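Local coordinates for protein LupI (Flavobacterium sp. YS-80-122, PDB 6IY4) that probably inhibits metalloendopeptidases, as a small periplasmic beta-barrel inhibitor of the Inh family, at residues Ser2-Ala7 and Leu26-Thr31. Sequence-based numbering, arbitrary orientation.
Unlike the reference sequence in segment 26-31: Leu26 (reference Ser).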
loop_
_atom_site.group_PDB
_atom_site.type_symbol
_atom_site.label_atom_id
_atom_site.label_comp_id
_atom_site.label_asym_id
_atom_site.label_seq_id
_atom_site.Cartn_x
_atom_site.Cartn_y
_atom_site.Cartn_z
ATOM N N SER A 2 -9.200 -9.849 -7.742
ATOM C CA SER A 2 -8.816 -10.899 -6.772
ATOM C C SER A 2 -7.457 -10.545 -6.177
ATOM O O SER A 2 -6.637 -9.814 -6.769
ATOM C CB SER A 2 -8.748 -12.250 -7.411
ATOM O OG SER A 2 -7.668 -12.263 -8.359
ATOM N N PRO A 3 -7.082 -11.110 -5.023
ATOM C CA PRO A 3 -5.698 -10.972 -4.578
ATOM C C PRO A 3 -4.664 -11.323 -5.653
ATOM O O PRO A 3 -3.636 -10.648 -5.761
ATOM C CB PRO A 3 -5.629 -11.936 -3.392
ATOM C CG PRO A 3 -7.039 -11.873 -2.820
ATOM C CD PRO A 3 -7.954 -11.764 -4.028
ATOM N N ALA A 4 -4.885 -12.384 -6.431
ATOM C CA ALA A 4 -3.871 -12.792 -7.432
ATOM C C ALA A 4 -3.656 -11.657 -8.445
ATOM O O ALA A 4 -2.540 -11.536 -9.008
ATOM C CB ALA A 4 -4.309 -14.073 -8.106
ATOM N N GLN A 5 -4.672 -10.832 -8.695
ATOM C CA GLN A 5 -4.588 -9.742 -9.695
ATOM C C GLN A 5 -3.940 -8.478 -9.115
ATOM O O GLN A 5 -3.629 -7.507 -9.907
ATOM C CB GLN A 5 -5.979 -9.518 -10.290
ATOM C CG GLN A 5 -6.342 -10.620 -11.267
ATOM C CD GLN A 5 -5.424 -10.550 -12.466
ATOM O OE1 GLN A 5 -5.326 -9.516 -13.117
ATOM N NE2 GLN A 5 -4.610 -11.574 -12.641
ATOM N N VAL A 6 -3.746 -8.438 -7.789
ATOM C CA VAL A 6 -3.148 -7.256 -7.108
ATOM C C VAL A 6 -1.767 -7.641 -6.591
ATOM O O VAL A 6 -0.964 -6.744 -6.401
ATOM C CB VAL A 6 -4.073 -6.805 -5.956
ATOM C CG1 VAL A 6 -3.506 -5.655 -5.133
ATOM C CG2 VAL A 6 -5.458 -6.464 -6.445
ATOM N N ALA A 7 -1.440 -8.916 -6.475
ATOM C CA ALA A 7 -0.165 -9.343 -5.854
ATOM C C ALA A 7 0.992 -9.049 -6.796
ATOM O O ALA A 7 0.838 -9.023 -8.020
ATOM C CB ALA A 7 -0.180 -10.800 -5.496
ATOM N N LEU A 26 3.748 -7.543 -2.498
ATOM C CA LEU A 26 2.426 -7.970 -1.995
ATOM C C LEU A 26 2.303 -9.434 -2.374
ATOM O O LEU A 26 2.216 -9.740 -3.552
ATOM C CB LEU A 26 1.296 -7.118 -2.558
ATOM C CG LEU A 26 0.977 -5.852 -1.778
ATOM C CD1 LEU A 26 2.150 -4.855 -1.794
ATOM C CD2 LEU A 26 -0.284 -5.214 -2.340
ATOM N N LYS A 27 2.474 -10.279 -1.367
ATOM C CA LYS A 27 2.458 -11.744 -1.551
ATOM C C LYS A 27 1.019 -12.209 -1.826
ATOM O O LYS A 27 0.066 -11.644 -1.288
ATOM C CB LYS A 27 3.134 -12.372 -0.336
ATOM C CG LYS A 27 4.585 -11.971 -0.155
ATOM C CD LYS A 27 5.409 -12.985 0.584
ATOM C CE LYS A 27 5.759 -12.574 1.991
ATOM N NZ LYS A 27 6.763 -13.507 2.560
ATOM N N LYS A 28 0.875 -13.263 -2.604
ATOM C CA LYS A 28 -0.449 -13.828 -3.001
ATOM C C LYS A 28 -1.312 -14.224 -1.798
ATOM O O LYS A 28 -2.549 -14.174 -1.945
ATOM C CB LYS A 28 -0.210 -15.009 -3.936
ATOM C CG LYS A 28 0.125 -14.556 -5.347
ATOM C CD LYS A 28 0.025 -15.638 -6.405
ATOM C CE LYS A 28 -1.403 -15.982 -6.746
ATOM N NZ LYS A 28 -1.520 -16.488 -8.133
ATOM N N ASP A 29 -0.696 -14.487 -0.656
ATOM C CA ASP A 29 -1.391 -14.887 0.602
ATOM C C ASP A 29 -1.753 -13.653 1.455
ATOM O O ASP A 29 -2.087 -13.795 2.646
ATOM C CB ASP A 29 -0.547 -15.894 1.377
ATOM C CG ASP A 29 0.661 -15.291 2.058
ATOM O OD1 ASP A 29 0.964 -14.100 1.808
ATOM O OD2 ASP A 29 1.261 -15.992 2.875
ATOM N N ARG A 30 -1.682 -12.469 0.856
ATOM C CA ARG A 30 -2.134 -11.180 1.428
ATOM C C ARG A 30 -1.216 -10.737 2.579
ATOM O O ARG A 30 -1.657 -9.967 3.405
ATOM C CB ARG A 30 -3.638 -11.276 1.742
ATOM C CG ARG A 30 -4.492 -11.373 0.484
ATOM C CD ARG A 30 -5.947 -11.062 0.706
ATOM N NE ARG A 30 -6.463 -11.946 1.738
ATOM C CZ ARG A 30 -6.695 -11.604 3.018
ATOM N NH1 ARG A 30 -6.484 -10.369 3.456
ATOM N NH2 ARG A 30 -7.132 -12.510 3.879
ATOM N N THR A 31 0.055 -11.095 2.559
ATOM C CA THR A 31 1.108 -10.515 3.391
ATOM C C THR A 31 2.050 -9.722 2.511
ATOM O O THR A 31 1.780 -9.535 1.318
ATOM C CB THR A 31 1.845 -11.597 4.177
ATOM O OG1 THR A 31 2.478 -12.490 3.265
ATOM C CG2 THR A 31 0.858 -12.362 5.011
#
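Ala7 presses its methyl group on the carbonyl oxygen of Leu26, just ahead of the facing turn, and on the first part of the Lys28 side chain: Ala7 CB lies 3.3 Å from Leu26 O and 3.8 Å from Lys28 CG, in the tightest part of the contact. On the buried side, Val6 CG1 meets Leu26 CD2 at 4.3 Å, a looser apolar touch that continues the packing toward the interior. Across the two segments the contact is one of packing rather than of polar bonds, and each side is folded by its own bonds. Residues 27-30 form a type I beta turn, Arg30 N donating to Lys27 O, and Asp29 opens an Asx turn that overlaps its end. Asp29 OD1 takes two donors, Thr31 OG1 at 2.6 Å on the syn lone pair and Thr31 N from above the carboxylate plane. Facing this turn, Ser2 stands at the N-cap of the short, weakly bonded helix 3-6, its OG accepting a weak bond from Gln5 N.

Toward solvent the contact thins to the aliphatic chain of Lys28 laid along the helix. Lys28 starts with CG anti to its carbonyl carbon (chi1 -78°), then bends at chi3 (74°), which carries CE and NZ to the exposed methyl of Ala4; Lys28 NZ stands 3.7 Å from Ala4 CB. A separate, partly exposed touch lies at the N-terminal end of the helix, where Arg30 runs side by side with the Pro3 ring, Arg30 CD 3.8 Å from Pro3 CG, while Arg30 NH1 is held by the carbonyl of Trp50.

The helix leads into strand 8-14, and the turn follows strand 22-26, its antiparallel neighbour, with Leu26 backbone-bonded to Gly8. Trp50 of strand 49-53, at the other end of the strand order, touches Pro3, Val6 and Leu26, so the helix and turn pack together where the two outermost strands of the antiparallel sheet approach each other.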